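Local coordinates for protein 2-hydroxyisobutanoyl-CoA mutase large subunit (Aquincola tertiaricarbonis, PDB 4R3U) that works with a small cobalamin-binding subunit to isomerise 2-hydroxyisobutyryl-CoA and (S)-3-hydroxybutyryl-CoA, binding the acyl-CoA substrate itself, at residues Pro249-Ile257 / Glu267-Tyr278; Ala293-Gln303 / Glu334-Ala345. All blocks are in the same frame, centred on the assembly; numbering follows the deposited sequence.

Contact 1. Residues Pro249-Ile257 / Glu267-Tyr278; sequences PINISGYHI and EAAFTLANLITY. With 3HC (3-hydroxybutanoyl-coenzyme A), chain E.
I252 and T271 meet at the centre of a buried, largely apolar strand-to-helix contact: strand 252-253 of the barrel sheet and the turn after it lie against helix 264-283. I252 has the largest single share. Its CG2 methyl lies 3.6 Å from CG2 of T271, while its CD1 reaches CD1 of L275, also at 3.6 Å. At one end CD1 of I250 sits over a face of the Y278 ring, a CH-pi contact 4.0 Å from the centroid; the hydroxyl of Y278 is held by D211. At the other end I257 CG2 touches F270 CD2. T271 is set with OG1 beside its backbone N (chi1 -54°), which turns the hydroxyl back to E267 O at 2.6 Å and leaves CG2 to meet I252. OG1 also comes within 3.1 Å of G254 CA, close to where the two backbones are nearest, at G254 and E267. With an alanine here, a gap would probably open against I252 CG2, and E267 O would probably keep just the backbone N-H of its two donors from this residue. One water joins the segments, donating to S253 O (2.9 Å) and accepting from N274 ND2. E267 turns its carboxylate to K312 and the V301 amide. The division is clear: the isoleucines pack on the helix, whereas H256, whose side chain leaves the backbone on the side away from the helix, donates a hydrogen bond from NE2 to the thioester O1 at 2.9 Å (157°).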
# COMPACT_ATOMS: atom_id res chain seq x y z
N PRO A 249 14.22 -24.26 15.91
CA PRO A 249 13.32 -25.35 16.31
C PRO A 249 11.85 -24.98 16.58
O PRO A 249 11.04 -25.89 16.75
CB PRO A 249 13.99 -25.93 17.57
CG PRO A 249 14.73 -24.79 18.14
CD PRO A 249 15.24 -24.00 16.96
N ILE A 250 11.53 -23.70 16.67
CA ILE A 250 10.18 -23.23 17.01
C ILE A 250 10.01 -21.80 16.53
O ILE A 250 10.97 -21.05 16.39
CB ILE A 250 9.98 -23.32 18.56
CG1 ILE A 250 8.51 -23.10 18.98
CG2 ILE A 250 10.98 -22.37 19.33
CD1 ILE A 250 8.19 -23.37 20.48
N ASN A 251 8.77 -21.44 16.33
CA ASN A 251 8.25 -20.14 16.07
C ASN A 251 7.14 -20.07 17.09
O ASN A 251 6.08 -20.70 16.89
CB ASN A 251 7.67 -20.02 14.65
CG ASN A 251 8.60 -19.38 13.66
OD1 ASN A 251 9.79 -19.16 13.87
ND2 ASN A 251 8.07 -19.12 12.52
N ILE A 252 7.42 -19.40 18.25
CA ILE A 252 6.45 -19.14 19.31
C ILE A 252 5.52 -18.11 18.66
O ILE A 252 5.96 -17.02 18.30
CB ILE A 252 7.13 -18.66 20.63
CG1 ILE A 252 8.23 -19.65 21.06
CG2 ILE A 252 6.09 -18.49 21.74
CD1 ILE A 252 9.37 -19.08 21.91
N SER A 253 4.28 -18.51 18.40
CA SER A 253 3.34 -17.77 17.56
C SER A 253 2.22 -16.95 18.18
O SER A 253 1.51 -17.40 19.07
CB SER A 253 2.79 -18.66 16.45
OG SER A 253 3.74 -19.58 15.95
N GLY A 254 2.03 -15.76 17.63
CA GLY A 254 0.95 -14.86 18.01
C GLY A 254 -0.08 -14.73 16.90
O GLY A 254 -1.26 -14.47 17.17
N TYR A 255 0.37 -14.97 15.64
CA TYR A 255 -0.47 -14.91 14.45
C TYR A 255 -1.86 -15.56 14.63
O TYR A 255 -2.89 -14.92 14.37
CB TYR A 255 0.27 -15.52 13.22
CG TYR A 255 -0.53 -15.39 11.94
CD1 TYR A 255 -0.50 -14.22 11.18
CD2 TYR A 255 -1.38 -16.42 11.51
CE1 TYR A 255 -1.31 -14.06 10.06
CE2 TYR A 255 -2.18 -16.27 10.38
CZ TYR A 255 -2.15 -15.09 9.65
OH TYR A 255 -2.93 -14.94 8.53
N HIS A 256 -1.87 -16.83 15.05
CA HIS A 256 -3.06 -17.65 15.22
C HIS A 256 -3.94 -17.14 16.33
O HIS A 256 -5.16 -17.27 16.23
CB HIS A 256 -2.66 -19.11 15.43
CG HIS A 256 -1.54 -19.54 14.53
ND1 HIS A 256 -0.21 -19.35 14.90
CD2 HIS A 256 -1.58 -20.10 13.30
CE1 HIS A 256 0.51 -19.82 13.89
NE2 HIS A 256 -0.28 -20.29 12.91
N ILE A 257 -3.32 -16.58 17.41
CA ILE A 257 -4.03 -15.99 18.54
C ILE A 257 -4.81 -14.79 17.99
O ILE A 257 -6.02 -14.68 18.23
CB ILE A 257 -3.06 -15.65 19.74
CG1 ILE A 257 -2.49 -16.94 20.40
CG2 ILE A 257 -3.74 -14.74 20.81
CD1 ILE A 257 -1.13 -16.78 21.08
N GLU A 267 -2.38 -11.00 21.66
CA GLU A 267 -1.43 -11.65 20.77
C GLU A 267 -0.02 -11.61 21.37
O GLU A 267 0.57 -12.66 21.64
CB GLU A 267 -1.45 -10.99 19.39
CG GLU A 267 -0.36 -11.56 18.51
CD GLU A 267 -0.06 -10.87 17.21
OE1 GLU A 267 -0.63 -9.78 16.97
OE2 GLU A 267 0.76 -11.41 16.44
N ALA A 268 0.50 -10.38 21.58
CA ALA A 268 1.82 -10.11 22.15
C ALA A 268 2.02 -10.79 23.51
O ALA A 268 2.97 -11.57 23.68
CB ALA A 268 2.04 -8.60 22.27
N ALA A 269 1.13 -10.52 24.46
CA ALA A 269 1.22 -11.06 25.82
C ALA A 269 1.06 -12.57 25.94
O ALA A 269 1.81 -13.18 26.68
CB ALA A 269 0.23 -10.36 26.74
N PHE A 270 0.11 -13.18 25.21
CA PHE A 270 -0.10 -14.64 25.28
C PHE A 270 1.05 -15.44 24.64
O PHE A 270 1.35 -16.53 25.11
CB PHE A 270 -1.48 -15.05 24.73
CG PHE A 270 -2.71 -14.42 25.38
CD1 PHE A 270 -2.60 -13.69 26.56
CD2 PHE A 270 -3.97 -14.61 24.84
CE1 PHE A 270 -3.72 -13.13 27.16
CE2 PHE A 270 -5.10 -14.09 25.48
CZ PHE A 270 -4.96 -13.34 26.62
N THR A 271 1.73 -14.84 23.64
CA THR A 271 2.89 -15.44 22.99
C THR A 271 4.06 -15.42 23.96
O THR A 271 4.78 -16.43 24.10
CB THR A 271 3.21 -14.74 21.66
OG1 THR A 271 2.04 -14.72 20.86
CG2 THR A 271 4.32 -15.42 20.88
N LEU A 272 4.25 -14.28 24.65
CA LEU A 272 5.28 -14.17 25.67
C LEU A 272 5.02 -15.11 26.86
O LEU A 272 5.97 -15.73 27.35
CB LEU A 272 5.51 -12.72 26.10
CG LEU A 272 6.16 -11.84 25.02
CD1 LEU A 272 6.40 -10.45 25.52
CD2 LEU A 272 7.46 -12.45 24.49
N ALA A 273 3.73 -15.33 27.23
CA ALA A 273 3.34 -16.28 28.30
C ALA A 273 3.80 -17.70 27.94
O ALA A 273 4.33 -18.41 28.79
CB ALA A 273 1.83 -16.23 28.52
N ASN A 274 3.63 -18.07 26.66
CA ASN A 274 4.04 -19.36 26.08
C ASN A 274 5.56 -19.51 26.07
O ASN A 274 6.06 -20.57 26.45
CB ASN A 274 3.45 -19.53 24.68
CG ASN A 274 1.97 -19.88 24.69
OD1 ASN A 274 1.41 -20.28 25.72
ND2 ASN A 274 1.33 -19.83 23.53
N LEU A 275 6.29 -18.42 25.72
CA LEU A 275 7.75 -18.40 25.74
C LEU A 275 8.28 -18.78 27.13
O LEU A 275 9.14 -19.65 27.24
CB LEU A 275 8.32 -17.03 25.30
CG LEU A 275 9.77 -16.74 25.73
CD1 LEU A 275 10.78 -17.44 24.83
CD2 LEU A 275 10.02 -15.27 25.81
N ILE A 276 7.76 -18.12 28.18
CA ILE A 276 8.18 -18.35 29.56
C ILE A 276 8.05 -19.84 29.94
O ILE A 276 9.01 -20.42 30.46
CB ILE A 276 7.45 -17.38 30.52
CG1 ILE A 276 8.02 -15.96 30.36
CG2 ILE A 276 7.50 -17.90 32.01
CD1 ILE A 276 7.02 -14.83 30.68
N THR A 277 6.91 -20.47 29.61
CA THR A 277 6.62 -21.88 29.86
C THR A 277 7.69 -22.77 29.22
O THR A 277 8.22 -23.66 29.88
CB THR A 277 5.20 -22.20 29.39
OG1 THR A 277 4.33 -21.18 29.87
CG2 THR A 277 4.71 -23.56 29.85
N TYR A 278 8.01 -22.50 27.94
CA TYR A 278 9.00 -23.22 27.13
C TYR A 278 10.40 -23.13 27.68
O TYR A 278 11.07 -24.16 27.79
CB TYR A 278 8.94 -22.76 25.65
CG TYR A 278 7.71 -23.21 24.87
CD1 TYR A 278 7.23 -24.52 24.98
CD2 TYR A 278 7.08 -22.36 23.96
CE1 TYR A 278 6.13 -24.95 24.25
CE2 TYR A 278 5.97 -22.78 23.23
CZ TYR A 278 5.51 -24.08 23.36
OH TYR A 278 4.43 -24.54 22.64
N1A 3HC E . 23.44 -8.61 8.69
C2A 3HC E . 24.26 -9.84 8.78
N3A 3HC E . 23.44 -11.06 8.77
C4A 3HC E . 22.09 -11.00 8.68
C5A 3HC E . 21.42 -9.83 8.61
C6A 3HC E . 22.10 -8.66 8.64
N6A 3HC E . 21.39 -7.53 8.57
N7A 3HC E . 20.12 -10.12 8.52
C8A 3HC E . 19.99 -11.44 8.53
N9A 3HC E . 21.19 -11.98 8.66
C1B 3HC E . 21.57 -13.43 8.72
C2B 3HC E . 21.03 -14.13 9.95
O2B 3HC E . 21.91 -13.99 11.07
C3B 3HC E . 20.93 -15.57 9.48
O3B 3HC E . 22.22 -16.23 9.55
P3B 3HC E . 22.42 -17.72 10.14
O7A 3HC E . 21.59 -18.55 9.24
O8A 3HC E . 23.88 -17.91 9.99
O9A 3HC E . 21.93 -17.58 11.53
C4B 3HC E . 20.55 -15.43 8.01
O4B 3HC E . 20.99 -14.11 7.58
C5B 3HC E . 19.04 -15.63 7.80
O5B 3HC E . 18.32 -14.48 8.29
P1A 3HC E . 17.25 -14.55 9.52
O1A 3HC E . 17.53 -15.68 10.44
O2A 3HC E . 17.13 -13.19 10.10
O3A 3HC E . 15.91 -14.79 8.61
P2A 3HC E . 15.17 -16.21 8.29
O4A 3HC E . 14.05 -15.94 7.38
O5A 3HC E . 16.15 -17.26 7.92
O6A 3HC E . 14.62 -16.57 9.73
CBP 3HC E . 13.02 -16.78 11.54
CCP 3HC E . 13.55 -15.88 10.40
CDP 3HC E . 14.14 -16.87 12.58
CEP 3HC E . 11.82 -16.10 12.20
CAP 3HC E . 12.67 -18.21 11.02
OAP 3HC E . 12.29 -19.15 12.05
C9P 3HC E . 11.71 -18.29 9.79
O9P 3HC E . 12.15 -18.24 8.64
N8P 3HC E . 10.42 -18.51 10.06
C7P 3HC E . 9.44 -18.67 8.98
C6P 3HC E . 8.11 -19.15 9.54
C5P 3HC E . 7.02 -19.24 8.46
O5P 3HC E . 7.19 -18.85 7.31
N4P 3HC E . 5.88 -19.78 8.92
C3P 3HC E . 4.71 -19.93 8.07
C2P 3HC E . 3.50 -19.98 8.97
S1P 3HC E . 1.95 -20.08 8.03
C1 3HC E . 0.83 -20.17 9.43
O1 3HC E . 1.05 -20.84 10.44
C2 3HC E . -0.42 -19.27 9.37
C3 3HC E . -1.51 -19.85 8.48
O3 3HC E . -0.99 -20.05 7.17
C4 3HC E . -2.06 -21.17 9.04
O HOH W 1 2.45 -18.86 21.33

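Contact 2. Residues Ala293-Gln303 / Glu334-Ala345; sequences APRLAFFFVSQ and ESMRLRFHCQTA. With 3HC (3-hydroxybutanoyl-coenzyme A), chain E.
P294 O is gripped end-on by R337, whose NH1 and NH2 each donate to it at 3.0 Å with N-H...O angles of 147°. The oxygen lies in the guanidinium plane, and that flat group is itself held between E334 CB on one face and R339 CD on the other. R339 sends NH2 to L296 O at 3.1 Å, arriving above the carbonyl plane, and has a second partner in N248; a methyl of the coenzyme, CDP, rests over one face of its guanidinium. R295 reaches the 3'-phosphate, donating from NH1 to O9A of the ligand, and its NH2 binds a water that R339 NH1 contacts weakly. Beyond these arginines, strands 298-302 and 340-344 run parallel as neighbours in the barrel, the two strands of a beta-alpha-beta unit whose crossover is helix 306-327. Backbone bonds such as H341 N to F298 O (3.0 Å) zip them together. F299, H341 and Q343 line the substrate side. F299 has CG anti to its N (chi1 168°), which lays its CD1 3.3 Å from H341 CD2. The pantetheine O5P sits over the centre of the imidazole face, while ND1 is held by S375. Q343, its amide nearly coplanar with the F299 ring, brings OE1 to 3.5 Å from F299 CZ; N379 accepts from its NE2. On the other face L338 CD1 lies over a face of the F298 ring in a CH-pi contact, 3.9 Å from its centroid, and F300 turns an edge to the face of F340 (planes at 63°).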
# COMPACT_ATOMS: atom_id res chain seq x y z
N ALA A 293 18.30 -20.11 23.71
CA ALA A 293 17.63 -18.82 23.52
C ALA A 293 18.04 -18.07 22.24
O ALA A 293 17.13 -17.55 21.56
CB ALA A 293 17.77 -17.94 24.73
N PRO A 294 19.34 -18.07 21.82
CA PRO A 294 19.70 -17.38 20.56
C PRO A 294 18.94 -17.88 19.31
O PRO A 294 18.68 -17.10 18.40
CB PRO A 294 21.20 -17.65 20.42
CG PRO A 294 21.67 -17.90 21.79
CD PRO A 294 20.55 -18.61 22.47
N ARG A 295 18.58 -19.19 19.31
CA ARG A 295 17.88 -19.89 18.24
C ARG A 295 16.34 -19.93 18.33
O ARG A 295 15.67 -20.39 17.39
CB ARG A 295 18.47 -21.29 18.02
CG ARG A 295 19.71 -21.29 17.12
CD ARG A 295 19.33 -21.07 15.67
NE ARG A 295 20.45 -20.55 14.91
CZ ARG A 295 20.36 -19.92 13.75
NH1 ARG A 295 21.45 -19.49 13.14
NH2 ARG A 295 19.18 -19.72 13.19
N LEU A 296 15.77 -19.42 19.45
CA LEU A 296 14.32 -19.31 19.58
C LEU A 296 13.88 -18.24 18.59
O LEU A 296 14.65 -17.32 18.27
CB LEU A 296 13.91 -18.88 21.01
CG LEU A 296 14.15 -19.87 22.16
CD1 LEU A 296 13.95 -19.18 23.50
CD2 LEU A 296 13.23 -21.08 22.04
N ALA A 297 12.65 -18.35 18.09
CA ALA A 297 12.08 -17.41 17.13
C ALA A 297 10.58 -17.34 17.34
O ALA A 297 9.99 -18.19 18.03
CB ALA A 297 12.42 -17.84 15.70
N PHE A 298 9.96 -16.31 16.76
CA PHE A 298 8.53 -16.00 16.89
C PHE A 298 7.84 -15.81 15.55
O PHE A 298 8.49 -15.72 14.50
CB PHE A 298 8.38 -14.73 17.75
CG PHE A 298 8.89 -14.89 19.15
CD1 PHE A 298 10.25 -14.75 19.43
CD2 PHE A 298 8.03 -15.22 20.19
CE1 PHE A 298 10.74 -14.96 20.73
CE2 PHE A 298 8.52 -15.40 21.49
CZ PHE A 298 9.87 -15.28 21.74
N PHE A 299 6.51 -15.76 15.59
CA PHE A 299 5.68 -15.55 14.42
C PHE A 299 4.50 -14.66 14.82
O PHE A 299 3.69 -15.02 15.66
CB PHE A 299 5.23 -16.90 13.81
CG PHE A 299 4.15 -16.89 12.75
CD1 PHE A 299 4.09 -15.88 11.79
CD2 PHE A 299 3.23 -17.93 12.66
CE1 PHE A 299 3.11 -15.88 10.80
CE2 PHE A 299 2.25 -17.94 11.66
CZ PHE A 299 2.21 -16.93 10.72
N PHE A 300 4.44 -13.47 14.22
CA PHE A 300 3.37 -12.49 14.50
C PHE A 300 2.62 -12.05 13.24
O PHE A 300 3.13 -12.17 12.13
CB PHE A 300 3.94 -11.27 15.26
CG PHE A 300 4.50 -11.65 16.61
CD1 PHE A 300 3.65 -12.07 17.64
CD2 PHE A 300 5.87 -11.62 16.85
CE1 PHE A 300 4.18 -12.45 18.88
CE2 PHE A 300 6.39 -11.98 18.09
CZ PHE A 300 5.54 -12.41 19.09
N VAL A 301 1.42 -11.55 13.42
CA VAL A 301 0.61 -10.99 12.34
C VAL A 301 1.01 -9.50 12.18
O VAL A 301 1.54 -8.89 13.13
CB VAL A 301 -0.94 -11.11 12.65
CG1 VAL A 301 -1.36 -10.20 13.81
CG2 VAL A 301 -1.78 -10.85 11.42
N SER A 302 0.71 -8.93 11.02
CA SER A 302 0.79 -7.50 10.77
C SER A 302 -0.65 -7.17 10.46
O SER A 302 -1.16 -7.47 9.36
CB SER A 302 1.69 -7.17 9.60
OG SER A 302 1.67 -5.76 9.45
N GLN A 303 -1.36 -6.67 11.48
CA GLN A 303 -2.77 -6.32 11.39
C GLN A 303 -2.97 -4.95 10.77
O GLN A 303 -1.98 -4.30 10.35
CB GLN A 303 -3.50 -6.46 12.74
CG GLN A 303 -4.41 -7.67 12.84
CD GLN A 303 -5.83 -7.47 12.31
OE1 GLN A 303 -6.33 -6.35 12.06
NE2 GLN A 303 -6.54 -8.58 12.17
N GLU A 334 22.49 -12.50 21.90
CA GLU A 334 21.61 -13.19 20.93
C GLU A 334 20.41 -13.85 21.61
O GLU A 334 19.37 -14.04 20.97
CB GLU A 334 22.37 -14.24 20.12
CG GLU A 334 23.57 -13.72 19.34
CD GLU A 334 24.07 -14.73 18.33
OE1 GLU A 334 24.23 -15.91 18.70
OE2 GLU A 334 24.27 -14.34 17.16
N SER A 335 20.53 -14.16 22.90
CA SER A 335 19.45 -14.72 23.72
C SER A 335 18.36 -13.65 23.98
O SER A 335 17.23 -13.99 24.29
CB SER A 335 20.00 -15.18 25.06
OG SER A 335 20.83 -16.32 24.90
N MET A 336 18.74 -12.37 23.89
CA MET A 336 17.84 -11.25 24.15
C MET A 336 17.28 -10.61 22.86
O MET A 336 16.32 -9.84 22.95
CB MET A 336 18.52 -10.23 25.09
CG MET A 336 19.02 -10.86 26.39
SD MET A 336 20.32 -9.90 27.20
CE MET A 336 21.50 -11.14 27.43
N ARG A 337 17.84 -10.97 21.67
CA ARG A 337 17.33 -10.44 20.41
C ARG A 337 16.23 -11.29 19.76
O ARG A 337 16.47 -12.42 19.33
CB ARG A 337 18.42 -9.93 19.42
CG ARG A 337 19.43 -10.95 18.92
CD ARG A 337 19.13 -11.45 17.51
NE ARG A 337 19.90 -12.66 17.18
CZ ARG A 337 19.54 -13.91 17.49
NH1 ARG A 337 18.43 -14.13 18.17
NH2 ARG A 337 20.29 -14.94 17.12
N LEU A 338 15.00 -10.73 19.74
CA LEU A 338 13.82 -11.36 19.17
C LEU A 338 13.89 -11.31 17.66
O LEU A 338 14.04 -10.24 17.08
CB LEU A 338 12.52 -10.69 19.69
CG LEU A 338 11.18 -11.30 19.30
CD1 LEU A 338 10.19 -11.23 20.43
CD2 LEU A 338 10.59 -10.62 18.06
N ARG A 339 13.78 -12.48 17.03
CA ARG A 339 13.74 -12.64 15.58
C ARG A 339 12.33 -13.16 15.31
O ARG A 339 11.83 -14.00 16.07
CB ARG A 339 14.80 -13.66 15.06
CG ARG A 339 16.27 -13.29 15.31
CD ARG A 339 17.18 -14.44 14.95
NE ARG A 339 16.74 -15.67 15.61
CZ ARG A 339 16.84 -16.89 15.11
NH1 ARG A 339 17.41 -17.09 13.93
NH2 ARG A 339 16.38 -17.93 15.79
N PHE A 340 11.66 -12.63 14.26
CA PHE A 340 10.29 -13.04 13.95
C PHE A 340 9.93 -13.07 12.47
O PHE A 340 10.43 -12.26 11.67
CB PHE A 340 9.24 -12.24 14.77
CG PHE A 340 8.94 -10.84 14.31
CD1 PHE A 340 9.80 -9.78 14.61
CD2 PHE A 340 7.76 -10.55 13.62
CE1 PHE A 340 9.49 -8.47 14.23
CE2 PHE A 340 7.47 -9.24 13.21
CZ PHE A 340 8.33 -8.21 13.52
N HIS A 341 9.06 -14.04 12.12
CA HIS A 341 8.45 -14.16 10.81
C HIS A 341 7.13 -13.41 10.98
O HIS A 341 6.54 -13.41 12.07
CB HIS A 341 8.15 -15.62 10.44
CG HIS A 341 7.30 -15.76 9.19
ND1 HIS A 341 7.81 -15.50 7.93
CD2 HIS A 341 6.00 -16.09 9.06
CE1 HIS A 341 6.82 -15.67 7.09
NE2 HIS A 341 5.71 -16.05 7.72
N CYS A 342 6.68 -12.77 9.92
CA CYS A 342 5.44 -12.01 9.94
C CYS A 342 4.56 -12.43 8.76
O CYS A 342 5.06 -12.73 7.68
CB CYS A 342 5.74 -10.50 9.92
SG CYS A 342 4.30 -9.45 10.20
N GLN A 343 3.25 -12.45 8.97
CA GLN A 343 2.28 -12.70 7.93
C GLN A 343 1.27 -11.60 8.08
O GLN A 343 0.94 -11.23 9.20
CB GLN A 343 1.62 -14.09 8.05
CG GLN A 343 0.69 -14.44 6.87
CD GLN A 343 0.15 -15.84 6.93
OE1 GLN A 343 0.61 -16.71 7.67
NE2 GLN A 343 -0.84 -16.12 6.12
N THR A 344 0.81 -11.04 6.95
CA THR A 344 -0.18 -9.99 6.93
C THR A 344 -1.51 -10.59 7.39
O THR A 344 -1.71 -11.82 7.25
CB THR A 344 -0.17 -9.27 5.56
OG1 THR A 344 -0.54 -10.17 4.52
CG2 THR A 344 1.20 -8.64 5.23
N ALA A 345 -2.40 -9.76 8.01
CA ALA A 345 -3.68 -10.24 8.52
C ALA A 345 -4.68 -10.67 7.45
O ALA A 345 -5.36 -9.84 6.81
CB ALA A 345 -4.30 -9.21 9.44
N1A 3HC E . 23.44 -8.61 8.69
C2A 3HC E . 24.26 -9.84 8.78
N3A 3HC E . 23.44 -11.06 8.77
C4A 3HC E . 22.09 -11.00 8.68
C5A 3HC E . 21.42 -9.83 8.61
C6A 3HC E . 22.10 -8.66 8.64
N6A 3HC E . 21.39 -7.53 8.57
N7A 3HC E . 20.12 -10.12 8.52
C8A 3HC E . 19.99 -11.44 8.53
N9A 3HC E . 21.19 -11.98 8.66
C1B 3HC E . 21.57 -13.43 8.72
C2B 3HC E . 21.03 -14.13 9.95
O2B 3HC E . 21.91 -13.99 11.07
C3B 3HC E . 20.93 -15.57 9.48
O3B 3HC E . 22.22 -16.23 9.55
P3B 3HC E . 22.42 -17.72 10.14
O7A 3HC E . 21.59 -18.55 9.24
O8A 3HC E . 23.88 -17.91 9.99
O9A 3HC E . 21.93 -17.58 11.53
C4B 3HC E . 20.55 -15.43 8.01
O4B 3HC E . 20.99 -14.11 7.58
C5B 3HC E . 19.04 -15.63 7.80
O5B 3HC E . 18.32 -14.48 8.29
P1A 3HC E . 17.25 -14.55 9.52
O1A 3HC E . 17.53 -15.68 10.44
O2A 3HC E . 17.13 -13.19 10.10
O3A 3HC E . 15.91 -14.79 8.61
P2A 3HC E . 15.17 -16.21 8.29
O4A 3HC E . 14.05 -15.94 7.38
O5A 3HC E . 16.15 -17.26 7.92
O6A 3HC E . 14.62 -16.57 9.73
CBP 3HC E . 13.02 -16.78 11.54
CCP 3HC E . 13.55 -15.88 10.40
CDP 3HC E . 14.14 -16.87 12.58
CEP 3HC E . 11.82 -16.10 12.20
CAP 3HC E . 12.67 -18.21 11.02
OAP 3HC E . 12.29 -19.15 12.05
C9P 3HC E . 11.71 -18.29 9.79
O9P 3HC E . 12.15 -18.24 8.64
N8P 3HC E . 10.42 -18.51 10.06
C7P 3HC E . 9.44 -18.67 8.98
C6P 3HC E . 8.11 -19.15 9.54
C5P 3HC E . 7.02 -19.24 8.46
O5P 3HC E . 7.19 -18.85 7.31
N4P 3HC E . 5.88 -19.78 8.92
C3P 3HC E . 4.71 -19.93 8.07
C2P 3HC E . 3.50 -19.98 8.97
S1P 3HC E . 1.95 -20.08 8.03
C1 3HC E . 0.83 -20.17 9.43
O1 3HC E . 1.05 -20.84 10.44
C2 3HC E . -0.42 -19.27 9.37
C3 3HC E . -1.51 -19.85 8.48
O3 3HC E . -0.99 -20.05 7.17
C4 3HC E . -2.06 -21.17 9.04
O HOH W 2 17.45 -18.23 11.29

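In the fold
Contact 1 and contact 2 lie in series along the chain, their centres about 9 Å apart, and both reach one parallel sheet, the TIM barrel of the acyl-CoA mutase family; contact 1 packs a helix on it, contact 2 pairs two of its strands. Helix 264-283 leads on to strand 298-302, which lies between strands 252-253 and 340-344. The two contacts touch directly: I252 N to A297 O (2.8 Å) and G254 N to F299 O (2.7 Å) are probable hydrogen bonds, and F298 and F300 extend the packing onto T271 and E267. Neighbouring strands and the turn after 252-253 thus supply residues along the length of one bound substrate, while helix 264-283 packs behind them.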